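Local coordinates for protein halohydrin dehalogenase (Rhizobium radiobacter, PDB 4IY1) that probably catalyses the dehalogenation of halohydrins to epoxides and, in this engineered form, serves cyanolysis chemistry used in atorvastatin synthesis, at residues D80-Y92 / P138-A150. The protein carries 37 engineered substitutions. Numbering follows the deposited sequence.
Sequences DIAPVEWRPIDKY and PWKELSTYASARA. Engineered in segment 80-92: Ala82 (natural residue Phe), Pro83 (natural residue Ala), Val84 (natural residue Pro), Trp86 (natural residue Phe), Arg87 (natural residue Gln). Engineered in segment 138-150: Ala146 (natural residue Thr).
Arg87 and Glu141 bring the loop 80-92 closest to the segment 138-150, their CA atoms 5.2 Å apart, and the Arg87 N to Glu141 O hydrogen bond there is nearly straight (169° at the hydrogen) and lies in the carbonyl plane. Beside it the engineered Trp86 turns the edge of its six-membered ring to the face of Trp139 in an offset edge-to-face pair, planes at 70°, with Trp86 CH2 3.4 Å from Trp139 CD1. Leu142 CD1 covers one face of the same Trp86 ring, 4.1 Å from the centroid of the six-membered ring. Thr144 CG2 sits over the centre of the Tyr92 ring, 4.0 Å from its centroid, a CH-pi contact.

At the other end Arg149 is bent at chi2 (-71°), and its NH1 and NH2 both donate end-on to Asp80 O (2.9 Å and 2.8 Å), from the same face of that carbonyl's plane, NH2 tilted from it and NH1 standing above it. NH2 also donates to Tyr145 OH, so the guanidinium ties the tyrosine to the loop. A leucine in place of Arg149 would probably leave Asp80 O without either of these two donors and Tyr145 OH freer to shift. Halohydrin dehalogenases, relatives of the short-chain dehydrogenases/reductases, use a Ser-Tyr-Arg catalytic triad in place of Ser-Tyr-Lys; Tyr145 and Arg149, four residues apart on one helix, are consistent with its last two members.

Glu141 OE2 is salt-bridged to Arg248 of a neighbouring subunit. In this Rossmann-type fold the contact joins the loop leaving strand 75-79 to the start of helix 143-163, with Met100 and Leu104 of helix 94-122 packing on Thr144 and Tyr145.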
loop_
_atom_site.group_PDB
_atom_site.type_symbol
_atom_site.label_atom_id
_atom_site.label_comp_id
_atom_site.label_asym_id
_atom_site.label_seq_id
_atom_site.Cartn_x
_atom_site.Cartn_y
_atom_site.Cartn_z
ATOM N N ASP B 80 3.690 -1.633 22.281
ATOM C CA ASP B 80 4.933 -2.361 22.257
ATOM C C ASP B 80 6.166 -1.502 21.995
ATOM O O ASP B 80 6.152 -0.583 21.163
ATOM C CB ASP B 80 4.842 -3.521 21.271
ATOM C CG ASP B 80 3.873 -4.598 21.742
ATOM O OD1 ASP B 80 4.083 -5.161 22.853
ATOM O OD2 ASP B 80 2.820 -4.744 21.094
ATOM N N ILE B 81 7.235 -1.791 22.729
ATOM C CA ILE B 81 8.426 -0.964 22.679
ATOM C C ILE B 81 9.647 -1.843 22.608
ATOM O O ILE B 81 9.609 -3.000 23.018
ATOM C CB ILE B 81 8.518 -0.018 23.896
ATOM C CG1 ILE B 81 8.527 -0.851 25.190
ATOM C CG2 ILE B 81 7.294 0.909 23.905
ATOM C CD1 ILE B 81 8.766 -0.058 26.454
ATOM N N ALA B 82 10.676 -1.350 21.936
ATOM C CA ALA B 82 11.975 -1.978 21.998
ATOM C C ALA B 82 12.988 -0.960 21.591
ATOM O O ALA B 82 12.676 -0.044 20.818
ATOM C CB ALA B 82 12.037 -3.182 21.072
ATOM N N PRO B 83 14.211 -1.094 22.111
ATOM C CA PRO B 83 15.231 -0.137 21.706
ATOM C C PRO B 83 15.525 -0.287 20.223
ATOM O O PRO B 83 15.842 -1.389 19.776
ATOM C CB PRO B 83 16.450 -0.550 22.551
ATOM C CG PRO B 83 15.854 -1.166 23.770
ATOM C CD PRO B 83 14.637 -1.902 23.272
ATOM N N VAL B 84 15.345 0.792 19.463
ATOM C CA VAL B 84 16.028 0.959 18.182
ATOM C C VAL B 84 17.409 1.587 18.371
ATOM O O VAL B 84 17.538 2.676 18.944
ATOM C CB VAL B 84 15.230 1.851 17.210
ATOM C CG1 VAL B 84 14.723 3.115 17.903
ATOM C CG2 VAL B 84 16.094 2.219 16.018
ATOM N N GLU B 85 18.437 0.885 17.901
ATOM C CA GLU B 85 19.759 1.472 17.709
ATOM C C GLU B 85 20.253 1.148 16.305
ATOM O O GLU B 85 20.432 -0.023 15.960
ATOM C CB GLU B 85 20.747 0.924 18.747
ATOM C CG GLU B 85 20.710 1.636 20.089
ATOM C CD GLU B 85 20.545 0.678 21.253
ATOM O OE1 GLU B 85 20.509 1.154 22.406
ATOM O OE2 GLU B 85 20.429 -0.549 21.021
ATOM N N TRP B 86 20.467 2.188 15.503
ATOM C CA TRP B 86 20.792 2.026 14.083
ATOM C C TRP B 86 22.075 1.265 13.875
ATOM O O TRP B 86 23.039 1.453 14.614
ATOM C CB TRP B 86 20.886 3.390 13.412
ATOM C CG TRP B 86 19.811 4.360 13.855
ATOM C CD1 TRP B 86 19.626 4.907 15.128
ATOM C CD2 TRP B 86 18.755 4.958 13.027
ATOM N NE1 TRP B 86 18.551 5.771 15.139
ATOM C CE2 TRP B 86 17.982 5.840 13.917
ATOM C CE3 TRP B 86 18.380 4.849 11.691
ATOM C CZ2 TRP B 86 16.892 6.558 13.471
ATOM C CZ3 TRP B 86 17.282 5.593 11.251
ATOM C CH2 TRP B 86 16.571 6.443 12.117
ATOM N N ARG B 87 22.102 0.402 12.863
ATOM C CA ARG B 87 23.252 -0.474 12.621
ATOM C C ARG B 87 23.104 -1.152 11.267
ATOM O O ARG B 87 21.985 -1.356 10.793
ATOM C CB ARG B 87 23.372 -1.544 13.711
ATOM C CG ARG B 87 22.890 -1.101 15.086
ATOM C CD ARG B 87 23.080 -2.184 16.140
ATOM N NE ARG B 87 24.451 -2.230 16.634
ATOM C CZ ARG B 87 25.374 -3.089 16.210
ATOM N NH1 ARG B 87 25.069 -4.011 15.300
ATOM N NH2 ARG B 87 26.607 -3.026 16.700
ATOM N N PRO B 88 24.234 -1.489 10.628
ATOM C CA PRO B 88 24.204 -2.162 9.340
ATOM C C PRO B 88 23.960 -3.648 9.548
ATOM O O PRO B 88 24.275 -4.184 10.618
ATOM C CB PRO B 88 25.620 -1.924 8.779
ATOM C CG PRO B 88 26.379 -1.168 9.839
ATOM C CD PRO B 88 25.607 -1.311 11.114
ATOM N N ILE B 89 23.369 -4.294 8.544
ATOM C CA ILE B 89 22.908 -5.678 8.661
ATOM C C ILE B 89 24.036 -6.611 9.123
ATOM O O ILE B 89 23.860 -7.395 10.061
ATOM C CB ILE B 89 22.322 -6.192 7.325
ATOM C CG1 ILE B 89 22.067 -7.703 7.382
ATOM C CG2 ILE B 89 23.250 -5.856 6.169
ATOM C CD1 ILE B 89 20.675 -8.075 7.830
ATOM N N ASP B 90 25.202 -6.498 8.489
ATOM C CA ASP B 90 26.332 -7.367 8.810
ATOM C C ASP B 90 26.851 -7.251 10.259
ATOM O O ASP B 90 27.503 -8.168 10.750
ATOM C CB ASP B 90 27.468 -7.184 7.805
ATOM C CG ASP B 90 27.914 -5.735 7.677
ATOM O OD1 ASP B 90 27.056 -4.824 7.686
ATOM O OD2 ASP B 90 29.131 -5.508 7.536
ATOM N N LYS B 91 26.491 -6.170 10.952
ATOM C CA LYS B 91 26.908 -5.946 12.349
ATOM C C LYS B 91 26.024 -6.645 13.382
ATOM O O LYS B 91 26.523 -7.146 14.392
ATOM C CB LYS B 91 26.938 -4.447 12.677
ATOM C CG LYS B 91 28.125 -3.684 12.105
ATOM C CD LYS B 91 29.352 -4.570 11.939
ATOM C CE LYS B 91 30.593 -3.705 11.764
ATOM N NZ LYS B 91 31.762 -4.526 11.340
ATOM N N TYR B 92 24.707 -6.573 13.184
ATOM C CA TYR B 92 23.747 -7.237 14.071
ATOM C C TYR B 92 24.139 -8.679 14.241
ATOM O O TYR B 92 24.568 -9.320 13.288
ATOM C CB TYR B 92 22.349 -7.206 13.468
ATOM C CG TYR B 92 21.606 -5.943 13.735
ATOM C CD1 TYR B 92 21.389 -5.024 12.716
ATOM C CD2 TYR B 92 21.078 -5.679 14.995
ATOM C CE1 TYR B 92 20.695 -3.854 12.953
ATOM C CE2 TYR B 92 20.398 -4.506 15.250
ATOM C CZ TYR B 92 20.213 -3.596 14.224
ATOM O OH TYR B 92 19.561 -2.409 14.464
ATOM N N PRO B 138 10.866 5.143 5.273
ATOM C CA PRO B 138 11.928 5.689 4.433
ATOM C C PRO B 138 13.323 5.662 5.082
ATOM O O PRO B 138 14.272 6.189 4.485
ATOM C CB PRO B 138 11.487 7.135 4.246
ATOM C CG PRO B 138 10.865 7.473 5.577
ATOM C CD PRO B 138 10.161 6.209 6.025
ATOM N N TRP B 139 13.449 5.086 6.285
ATOM C CA TRP B 139 14.772 4.999 6.954
ATOM C C TRP B 139 15.702 3.951 6.405
ATOM O O TRP B 139 15.259 2.942 5.853
ATOM C CB TRP B 139 14.610 4.781 8.446
ATOM C CG TRP B 139 14.049 5.982 9.152
ATOM C CD1 TRP B 139 14.696 7.186 9.438
ATOM C CD2 TRP B 139 12.685 6.170 9.589
ATOM N NE1 TRP B 139 13.858 8.038 10.098
ATOM C CE2 TRP B 139 12.627 7.501 10.194
ATOM C CE3 TRP B 139 11.546 5.376 9.586
ATOM C CZ2 TRP B 139 11.472 8.002 10.742
ATOM C CZ3 TRP B 139 10.381 5.892 10.141
ATOM C CH2 TRP B 139 10.346 7.176 10.709
ATOM N N LYS B 140 17.009 4.143 6.606
ATOM C CA LYS B 140 17.971 3.076 6.377
ATOM C C LYS B 140 18.705 2.669 7.652
ATOM O O LYS B 140 18.542 3.294 8.699
ATOM C CB LYS B 140 18.940 3.442 5.263
ATOM C CG LYS B 140 19.381 4.899 5.251
ATOM C CD LYS B 140 20.328 5.165 4.089
ATOM C CE LYS B 140 21.316 6.288 4.409
ATOM N NZ LYS B 140 22.640 6.031 3.739
ATOM N N GLU B 141 19.348 1.509 7.615
ATOM C CA GLU B 141 19.943 0.889 8.827
ATOM C C GLU B 141 19.023 0.692 10.033
ATOM O O GLU B 141 19.512 0.546 11.166
ATOM C CB GLU B 141 21.182 1.649 9.280
ATOM C CG GLU B 141 22.455 1.070 8.716
ATOM C CD GLU B 141 23.640 1.961 8.981
ATOM O OE1 GLU B 141 24.411 2.209 8.025
ATOM O OE2 GLU B 141 23.760 2.438 10.136
ATOM N N LEU B 142 17.711 0.704 9.778
ATOM C CA LEU B 142 16.676 0.526 10.794
ATOM C C LEU B 142 15.950 -0.823 10.588
ATOM O O LEU B 142 14.799 -0.988 10.975
ATOM C CB LEU B 142 15.666 1.673 10.670
ATOM C CG LEU B 142 14.765 1.974 11.866
ATOM C CD1 LEU B 142 15.621 2.205 13.095
ATOM C CD2 LEU B 142 13.851 3.164 11.605
ATOM N N SER B 143 16.647 -1.796 10.030
ATOM C CA SER B 143 15.998 -2.892 9.320
ATOM C C SER B 143 15.275 -3.917 10.204
ATOM O O SER B 143 14.142 -4.310 9.919
ATOM C CB SER B 143 16.994 -3.592 8.390
ATOM O OG SER B 143 17.586 -4.710 9.032
ATOM N N THR B 144 15.908 -4.330 11.286
ATOM C CA THR B 144 15.254 -5.232 12.222
ATOM C C THR B 144 13.981 -4.601 12.784
ATOM O O THR B 144 12.938 -5.257 12.878
ATOM C CB THR B 144 16.182 -5.596 13.407
ATOM O OG1 THR B 144 16.643 -4.398 14.028
ATOM C CG2 THR B 144 17.391 -6.410 12.935
ATOM N N TYR B 145 14.068 -3.329 13.170
ATOM C CA TYR B 145 12.932 -2.623 13.731
ATOM C C TYR B 145 11.782 -2.451 12.723
ATOM O O TYR B 145 10.624 -2.647 13.060
ATOM C CB TYR B 145 13.371 -1.242 14.231
ATOM C CG TYR B 145 12.265 -0.499 14.952
ATOM C CD1 TYR B 145 11.520 0.463 14.308
ATOM C CD2 TYR B 145 12.009 -0.734 16.290
ATOM C CE1 TYR B 145 10.557 1.206 14.988
ATOM C CE2 TYR B 145 11.038 -0.028 16.975
ATOM C CZ TYR B 145 10.341 0.974 16.328
ATOM O OH TYR B 145 9.303 1.606 16.990
ATOM N N ALA B 146 12.107 -2.049 11.499
ATOM C CA ALA B 146 11.068 -1.722 10.515
ATOM C C ALA B 146 10.292 -3.005 10.266
ATOM O O ALA B 146 9.067 -2.990 10.123
ATOM C CB ALA B 146 11.706 -1.224 9.214
ATOM N N SER B 147 11.027 -4.106 10.131
ATOM C CA SER B 147 10.426 -5.364 9.706
ATOM C C SER B 147 9.575 -6.031 10.777
ATOM O O SER B 147 8.468 -6.472 10.496
ATOM C CB SER B 147 11.477 -6.308 9.114
ATOM O OG SER B 147 12.097 -7.064 10.108
ATOM N N ALA B 148 10.021 -5.986 12.027
ATOM C CA ALA B 148 9.187 -6.454 13.144
ATOM C C ALA B 148 7.933 -5.643 13.356
ATOM O O ALA B 148 6.836 -6.194 13.635
ATOM C CB ALA B 148 10.004 -6.538 14.440
ATOM N N ARG B 149 8.029 -4.334 13.130
ATOM C CA ARG B 149 6.836 -3.521 13.246
ATOM C C ARG B 149 5.849 -3.850 12.112
ATOM O O ARG B 149 4.648 -3.689 12.276
ATOM C CB ARG B 149 7.177 -2.004 13.244
ATOM C CG ARG B 149 7.953 -1.528 14.470
ATOM C CD ARG B 149 7.064 -1.530 15.731
ATOM N NE ARG B 149 7.643 -0.763 16.826
ATOM C CZ ARG B 149 7.054 -0.563 18.005
ATOM N NH1 ARG B 149 5.976 -1.256 18.327
ATOM N NH2 ARG B 149 7.589 0.287 18.895
ATOM N N ALA B 150 6.372 -4.122 10.921
ATOM C CA ALA B 150 5.512 -4.453 9.754
ATOM C C ALA B 150 4.824 -5.815 10.009
ATOM O O ALA B 150 3.625 -5.994 9.732
ATOM C CB ALA B 150 6.368 -4.543 8.492
#